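Local coordinates for protein pyruvate carboxylase n-terminal domain (Aquifex aeolicus, PDB 1ULZ) that serves as the biotin carboxylase subunit of a pyruvate carboxylase and is built around a domain of the ATP-grasp family, at residues Y210-D215 / N256-A261; S299-G304 / K387-A392; V308-K313 / L320-E325. The protein carries 1 engineered substitution. All coordinates share one frame; numbering follows the deposited sequence.

Contact 1: residues Y210-D215 / N256-A261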
# COMPACT_ATOMS: atom_id res chain seq x y z
N TYR A 210 19.60 -10.69 7.21
CA TYR A 210 18.44 -11.50 7.54
C TYR A 210 17.58 -10.91 8.64
O TYR A 210 18.08 -10.40 9.65
CB TYR A 210 18.88 -12.91 7.95
CG TYR A 210 18.94 -13.90 6.80
CD1 TYR A 210 20.05 -13.95 5.95
CD2 TYR A 210 17.88 -14.76 6.55
CE1 TYR A 210 20.08 -14.84 4.89
CE2 TYR A 210 17.90 -15.64 5.49
CZ TYR A 210 19.00 -15.68 4.66
OH TYR A 210 19.01 -16.56 3.60
N GLN A 211 16.27 -10.99 8.44
CA GLN A 211 15.31 -10.50 9.42
C GLN A 211 14.97 -11.65 10.37
O GLN A 211 14.60 -12.74 9.94
CB GLN A 211 14.02 -10.02 8.73
CG GLN A 211 12.94 -9.56 9.69
CD GLN A 211 13.37 -8.38 10.54
OE1 GLN A 211 13.70 -7.31 10.03
NE2 GLN A 211 13.39 -8.57 11.86
N VAL A 212 15.11 -11.40 11.67
CA VAL A 212 14.82 -12.41 12.67
C VAL A 212 13.60 -11.99 13.49
O VAL A 212 13.36 -10.81 13.69
CB VAL A 212 16.02 -12.61 13.62
CG1 VAL A 212 15.71 -13.68 14.64
CG2 VAL A 212 17.25 -12.97 12.82
N LEU A 213 12.82 -12.97 13.95
CA LEU A 213 11.64 -12.69 14.76
C LEU A 213 11.33 -13.92 15.61
O LEU A 213 11.13 -15.02 15.09
CB LEU A 213 10.42 -12.35 13.87
CG LEU A 213 9.16 -11.83 14.57
CD1 LEU A 213 9.47 -10.51 15.25
CD2 LEU A 213 8.03 -11.64 13.56
N GLY A 214 11.31 -13.73 16.92
CA GLY A 214 11.02 -14.85 17.80
C GLY A 214 10.18 -14.44 18.99
O GLY A 214 10.25 -13.30 19.43
N ASP A 215 9.39 -15.37 19.51
CA ASP A 215 8.57 -15.06 20.68
C ASP A 215 9.35 -15.46 21.93
O ASP A 215 10.47 -15.97 21.82
CB ASP A 215 7.22 -15.78 20.59
CG ASP A 215 7.35 -17.30 20.61
OD1 ASP A 215 6.36 -17.97 20.23
OD2 ASP A 215 8.41 -17.83 21.01
N ASN A 256 18.03 -20.91 8.23
CA ASN A 256 18.04 -21.84 9.36
C ASN A 256 19.28 -21.65 10.24
O ASN A 256 19.22 -21.80 11.46
CB ASN A 256 17.96 -23.28 8.88
CG ASN A 256 16.57 -23.65 8.35
OD1 ASN A 256 15.56 -23.39 9.01
ND2 ASN A 256 16.53 -24.26 7.17
N ILE A 257 20.41 -21.31 9.62
CA ILE A 257 21.62 -21.08 10.38
C ILE A 257 21.38 -19.87 11.29
O ILE A 257 21.77 -19.86 12.46
CB ILE A 257 22.82 -20.79 9.45
CG1 ILE A 257 23.28 -22.10 8.79
CG2 ILE A 257 23.95 -20.13 10.23
CD1 ILE A 257 24.45 -21.93 7.84
N VAL A 258 20.70 -18.87 10.73
CA VAL A 258 20.36 -17.66 11.46
C VAL A 258 19.46 -17.94 12.67
O VAL A 258 19.79 -17.55 13.79
CB VAL A 258 19.63 -16.65 10.53
CG1 VAL A 258 19.02 -15.52 11.34
CG2 VAL A 258 20.61 -16.10 9.50
N THR A 259 18.35 -18.63 12.45
CA THR A 259 17.42 -18.95 13.53
C THR A 259 17.99 -19.92 14.56
O THR A 259 17.66 -19.85 15.74
CB THR A 259 16.07 -19.49 12.98
OG1 THR A 259 16.30 -20.66 12.19
CG2 THR A 259 15.40 -18.43 12.12
N LYS A 260 18.87 -20.82 14.12
CA LYS A 260 19.51 -21.76 15.03
C LYS A 260 20.41 -20.98 16.00
O LYS A 260 20.40 -21.22 17.21
CB LYS A 260 20.38 -22.76 14.26
CG LYS A 260 21.57 -23.26 15.08
CD LYS A 260 22.64 -23.91 14.21
CE LYS A 260 23.19 -22.95 13.14
NZ LYS A 260 23.89 -21.76 13.69
N ALA A 261 21.19 -20.06 15.44
CA ALA A 261 22.10 -19.24 16.23
C ALA A 261 21.32 -18.31 17.15
O ALA A 261 21.71 -18.10 18.30
CB ALA A 261 23.01 -18.43 15.31

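Contact 2: residues S299-G304 / K387-A392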
# COMPACT_ATOMS: atom_id res chain seq x y z
N SER A 299 10.66 -6.31 3.74
CA SER A 299 10.46 -7.69 4.15
C SER A 299 8.97 -7.92 4.41
O SER A 299 8.43 -8.98 4.10
CB SER A 299 11.25 -8.01 5.41
OG SER A 299 12.64 -7.89 5.16
N GLU A 300 8.30 -6.93 4.98
CA GLU A 300 6.87 -7.04 5.26
C GLU A 300 6.11 -7.20 3.94
O GLU A 300 5.19 -8.01 3.85
CB GLU A 300 6.37 -5.80 6.02
CG GLU A 300 6.83 -5.72 7.47
CD GLU A 300 6.29 -4.50 8.22
OE1 GLU A 300 6.36 -4.49 9.47
OE2 GLU A 300 5.81 -3.55 7.58
N MET A 301 6.51 -6.44 2.92
CA MET A 301 5.85 -6.49 1.62
C MET A 301 5.93 -7.86 0.94
O MET A 301 4.96 -8.32 0.35
CB MET A 301 6.45 -5.46 0.66
CG MET A 301 6.59 -4.05 1.20
SD MET A 301 5.02 -3.25 1.48
CE MET A 301 4.61 -2.74 -0.19
N VAL A 302 7.09 -8.51 1.01
CA VAL A 302 7.24 -9.81 0.36
C VAL A 302 6.84 -11.03 1.19
O VAL A 302 6.73 -12.13 0.64
CB VAL A 302 8.69 -9.98 -0.16
CG1 VAL A 302 9.01 -8.88 -1.15
CG2 VAL A 302 9.68 -9.94 1.00
N THR A 303 6.60 -10.85 2.48
CA THR A 303 6.18 -11.97 3.33
C THR A 303 4.76 -11.75 3.87
O THR A 303 4.10 -12.68 4.31
CB THR A 303 7.09 -12.18 4.55
OG1 THR A 303 6.99 -11.04 5.41
CG2 THR A 303 8.53 -12.39 4.11
N GLY A 304 4.31 -10.50 3.84
CA GLY A 304 2.98 -10.18 4.32
C GLY A 304 2.84 -10.28 5.83
O GLY A 304 1.73 -10.45 6.34
N LYS A 387 10.00 7.35 3.55
CA LYS A 387 10.51 6.09 3.03
C LYS A 387 9.48 5.60 2.03
O LYS A 387 8.36 5.25 2.41
CB LYS A 387 10.68 5.05 4.15
CG LYS A 387 11.77 5.39 5.14
CD LYS A 387 12.04 4.23 6.09
CE LYS A 387 10.80 3.85 6.89
NZ LYS A 387 11.14 2.95 8.02
N LEU A 388 9.86 5.58 0.76
CA LEU A 388 8.97 5.13 -0.31
C LEU A 388 9.27 3.67 -0.64
O LEU A 388 10.41 3.32 -0.97
CB LEU A 388 9.18 6.00 -1.55
CG LEU A 388 8.37 5.62 -2.80
CD1 LEU A 388 6.87 5.74 -2.51
CD2 LEU A 388 8.78 6.54 -3.94
N ILE A 389 8.25 2.83 -0.55
CA ILE A 389 8.40 1.41 -0.82
C ILE A 389 7.41 0.94 -1.89
O ILE A 389 6.22 1.24 -1.81
CB ILE A 389 8.16 0.57 0.46
CG1 ILE A 389 9.05 1.08 1.60
CG2 ILE A 389 8.45 -0.91 0.19
CD1 ILE A 389 8.31 1.92 2.60
N THR A 390 7.90 0.22 -2.89
CA THR A 390 7.05 -0.30 -3.95
C THR A 390 7.19 -1.81 -4.08
O THR A 390 8.28 -2.37 -3.94
CB THR A 390 7.40 0.33 -5.33
OG1 THR A 390 8.77 0.07 -5.66
CG2 THR A 390 7.15 1.84 -5.31
N TRP A 391 6.07 -2.48 -4.34
CA TRP A 391 6.05 -3.93 -4.51
C TRP A 391 5.52 -4.31 -5.89
O TRP A 391 4.63 -3.64 -6.42
CB TRP A 391 5.17 -4.59 -3.44
CG TRP A 391 5.07 -6.08 -3.64
CD1 TRP A 391 5.88 -7.03 -3.10
CD2 TRP A 391 4.17 -6.77 -4.52
NE1 TRP A 391 5.56 -8.27 -3.60
CE2 TRP A 391 4.51 -8.13 -4.48
CE3 TRP A 391 3.12 -6.36 -5.35
CZ2 TRP A 391 3.84 -9.09 -5.23
CZ3 TRP A 391 2.46 -7.31 -6.10
CH2 TRP A 391 2.82 -8.66 -6.04
N ALA A 392 6.05 -5.38 -6.46
CA ALA A 392 5.62 -5.88 -7.77
C ALA A 392 6.01 -7.36 -7.89
O ALA A 392 6.89 -7.82 -7.17
CB ALA A 392 6.28 -5.06 -8.89

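Contact 3: residues V308-K313 / L320-E325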
# COMPACT_ATOMS: atom_id res chain seq x y z
N VAL A 308 6.38 -4.89 13.20
CA VAL A 308 6.22 -4.02 14.36
C VAL A 308 5.07 -4.46 15.27
O VAL A 308 5.22 -4.46 16.49
CB VAL A 308 6.00 -2.56 13.95
CG1 VAL A 308 5.71 -1.71 15.18
CG2 VAL A 308 7.25 -2.04 13.23
N LYS A 309 3.94 -4.83 14.68
CA LYS A 309 2.81 -5.28 15.47
C LYS A 309 3.21 -6.54 16.24
O LYS A 309 2.87 -6.70 17.41
CB LYS A 309 1.59 -5.57 14.59
CG LYS A 309 0.34 -5.97 15.40
CD LYS A 309 -0.91 -6.09 14.52
CE LYS A 309 -1.32 -4.73 13.95
NZ LYS A 309 -2.48 -4.83 13.04
N TRP A 310 3.96 -7.42 15.59
CA TRP A 310 4.41 -8.64 16.25
C TRP A 310 5.37 -8.34 17.40
O TRP A 310 5.40 -9.06 18.39
CB TRP A 310 5.06 -9.60 15.25
CG TRP A 310 4.07 -10.59 14.68
CD1 TRP A 310 3.70 -10.72 13.38
CD2 TRP A 310 3.33 -11.58 15.41
NE1 TRP A 310 2.77 -11.73 13.25
CE2 TRP A 310 2.53 -12.27 14.48
CE3 TRP A 310 3.27 -11.95 16.76
CZ2 TRP A 310 1.67 -13.31 14.86
CZ3 TRP A 310 2.41 -12.98 17.14
CH2 TRP A 310 1.63 -13.64 16.18
N GLN A 311 6.16 -7.27 17.27
CA GLN A 311 7.09 -6.86 18.32
C GLN A 311 6.30 -6.65 19.61
O GLN A 311 6.70 -7.09 20.68
CB GLN A 311 7.79 -5.54 17.96
CG GLN A 311 8.95 -5.62 16.99
CD GLN A 311 9.67 -4.29 16.85
OE1 GLN A 311 9.13 -3.33 16.29
NE2 GLN A 311 10.90 -4.22 17.37
N ILE A 312 5.18 -5.95 19.48
CA ILE A 312 4.33 -5.64 20.62
C ILE A 312 3.63 -6.87 21.18
O ILE A 312 3.59 -7.07 22.40
CB ILE A 312 3.30 -4.56 20.26
CG1 ILE A 312 4.04 -3.30 19.76
CG2 ILE A 312 2.47 -4.20 21.48
CD1 ILE A 312 3.17 -2.30 19.04
N LYS A 313 3.08 -7.70 20.30
CA LYS A 313 2.40 -8.92 20.75
C LYS A 313 3.39 -9.82 21.48
O LYS A 313 3.07 -10.40 22.51
CB LYS A 313 1.81 -9.67 19.55
CG LYS A 313 0.68 -8.92 18.86
CD LYS A 313 0.08 -9.72 17.71
CE LYS A 313 -1.15 -8.99 17.16
NZ LYS A 313 -1.76 -9.65 15.96
N LEU A 320 4.37 -16.57 18.97
CA LEU A 320 4.49 -16.27 17.55
C LEU A 320 3.80 -17.43 16.82
O LEU A 320 4.35 -18.52 16.72
CB LEU A 320 5.96 -16.19 17.15
CG LEU A 320 6.27 -15.93 15.67
CD1 LEU A 320 5.54 -14.68 15.19
CD2 LEU A 320 7.78 -15.78 15.49
N THR A 321 2.59 -17.19 16.32
CA THR A 321 1.84 -18.25 15.65
C THR A 321 2.19 -18.46 14.18
O THR A 321 1.32 -18.75 13.37
CB THR A 321 0.33 -18.00 15.77
OG1 THR A 321 0.01 -16.74 15.18
CG2 THR A 321 -0.09 -18.00 17.25
N ILE A 322 3.47 -18.32 13.85
CA ILE A 322 3.93 -18.51 12.48
C ILE A 322 5.08 -19.51 12.47
O ILE A 322 6.08 -19.31 13.16
CB ILE A 322 4.47 -17.20 11.86
CG1 ILE A 322 3.39 -16.11 11.89
CG2 ILE A 322 4.92 -17.45 10.43
CD1 ILE A 322 3.85 -14.78 11.29
N LYS A 323 4.94 -20.59 11.71
CA LYS A 323 6.01 -21.58 11.62
C LYS A 323 6.89 -21.18 10.44
O LYS A 323 6.42 -20.52 9.52
CB LYS A 323 5.43 -22.98 11.37
CG LYS A 323 4.48 -23.50 12.45
CD LYS A 323 3.97 -24.90 12.06
CE LYS A 323 2.90 -25.42 13.03
NZ LYS A 323 1.67 -24.58 13.02
N GLN A 324 8.16 -21.58 10.46
CA GLN A 324 9.07 -21.22 9.37
C GLN A 324 8.55 -21.63 8.00
O GLN A 324 8.75 -20.92 7.01
CB GLN A 324 10.44 -21.87 9.59
CG GLN A 324 11.50 -21.37 8.62
CD GLN A 324 11.72 -19.87 8.74
OE1 GLN A 324 12.19 -19.38 9.77
NE2 GLN A 324 11.38 -19.14 7.69
N GLU A 325 7.87 -22.77 7.94
CA GLU A 325 7.33 -23.27 6.69
C GLU A 325 6.22 -22.37 6.15
O GLU A 325 5.91 -22.41 4.97
CB GLU A 325 6.80 -24.69 6.87
CG GLU A 325 5.63 -24.76 7.83
CD GLU A 325 5.34 -26.18 8.27
OE1 GLU A 325 4.91 -26.99 7.43
OE2 GLU A 325 5.56 -26.48 9.47

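Contact 1: residues Y210-D215 / N256-A261
V258 puts its two methyls onto Y210 and V212, which lie two residues apart and so point to the same face of strand 206-214. CG1 of V258 meets CG2 of V212 at 3.4 Å, tighter than an ordinary carbon contact. CG2 of V258 leans on the root of the tyrosine side chain, 3.9 Å from Y210 CG and equally close to Y210 CB, approaching the ring obliquely. This division of labour follows from the V258 torsion: CG1 stands anti to the backbone N (chi1 168°), leaving CG2 beside that N and directed at Y210. The tyrosine is turned away from a fully staggered position (chi1 -91°), and its ring reaches along helix 248-264 until OH hydrogen-bonds the carbonyl of R251, a residue of that same helix. Around this first shell, the backbone of Y210 pairs with M273 and that of V212 with G271, so strand 269-277 is bonded alongside and adds M273 and F275 to the surroundings of V258. V220 of strand 220-232 packs on V212, while L246 and E225 flank Y210. No hydrogen bond joins the two segments; the helix meets the antiparallel sheet through close apolar packing, and the bond of Y210 OH to R251 O adds a polar tie.

Contact 2: residues S299-G304 / K387-A392
Helix 299-303 runs almost parallel to strand 387-392, with 20° between their directions and 9.1 Å between the axes at closest approach, and M301 lies opposite W391. The methionine carries most of the contact. Its CG rests on I389 CG2 at 3.8 Å, after which the chain bends at both chi2 (-68°) and chi3 (-80°) and hooks CE against W391 CB, also at 3.8 Å. M301 thus spans two residues that project from one face of the strand, touching the first with its middle and the second with its terminal methyl. The indole of W391, with CG anti to the backbone N, reaches past the methionine to V302, whose CG1 lies 4.1 Å from W391 CD1 at the ring edge, near the ring plane. W391 NE1 is hydrogen-bonded to the carbonyl of N330, a residue that also bonds the backbone of V302, so N330 ties the tryptophan and the helix together. A333 of strand 332-339 packs against both M301 and V302, and E300 of the helix forms salt bridges with R16 and R366 and touches F363 of the second subunit. Strand 384-392 lies between strands 332-339 and 365-369, with helix 395-407 on the side of L388 and T390 and helix 296-303 on the side of I389 and W391.

Contact 3: residues V308-K313 / L320-E325
A CH-pi contact joins L320 to W310, set up by the torsions of both residues: L320 carries CG anti to its backbone N (chi1 178°) and turns CD1 back toward the helix, while W310 takes an intermediate chi1 of -93° that swings the indole off helix 307-315 toward the loop. The loop after this helix thereby folds back on it, within the ATP-grasp family region. The methyl CD1 of L320 settles over the six-membered ring of W310, 3.8 Å from its centroid and only 8° off the normal. The opposite face of the indole is lined by K313 CD, one turn further along the helix, so an aliphatic group lies over each face, centrally on the L320 side and toward the rim on the K313 side. T321 comes to the edge instead, its OG1 lying near the ring plane at 3.6 Å from W310 CH2. I221 of strand 220-232 packs on L320 and I322 and backs the loop, whose I322 carbonyl also receives a hydrogen bond from N219 ND2. At the pyrrole end of the indole, the I322 methyl CD1 approaches obliquely to within 3.8 Å of W310 NE1.

Contacts 1 and 3 are direct neighbours, their centres 12 Å apart. D215 OD1 lies 2.7 Å from L320 N, a probable hydrogen bond, and L213 CD2 packs on W310 CB at 4.0 Å, so the end of strand 206-214 and D215 after it abut the helix and loop of contact 3. Contact 2 lies 20 Å from contact 1, centre to centre, but both reach the same antiparallel sheet, and R226 NH1 bonds Q211 OE1 of one and S299 OG of the other. Contacts 2 and 3, with centres 17 Å apart, sit on consecutive helices: E300 OE1 accepts from I307 N, and contact 3 is nested within the chain closed by contact 2.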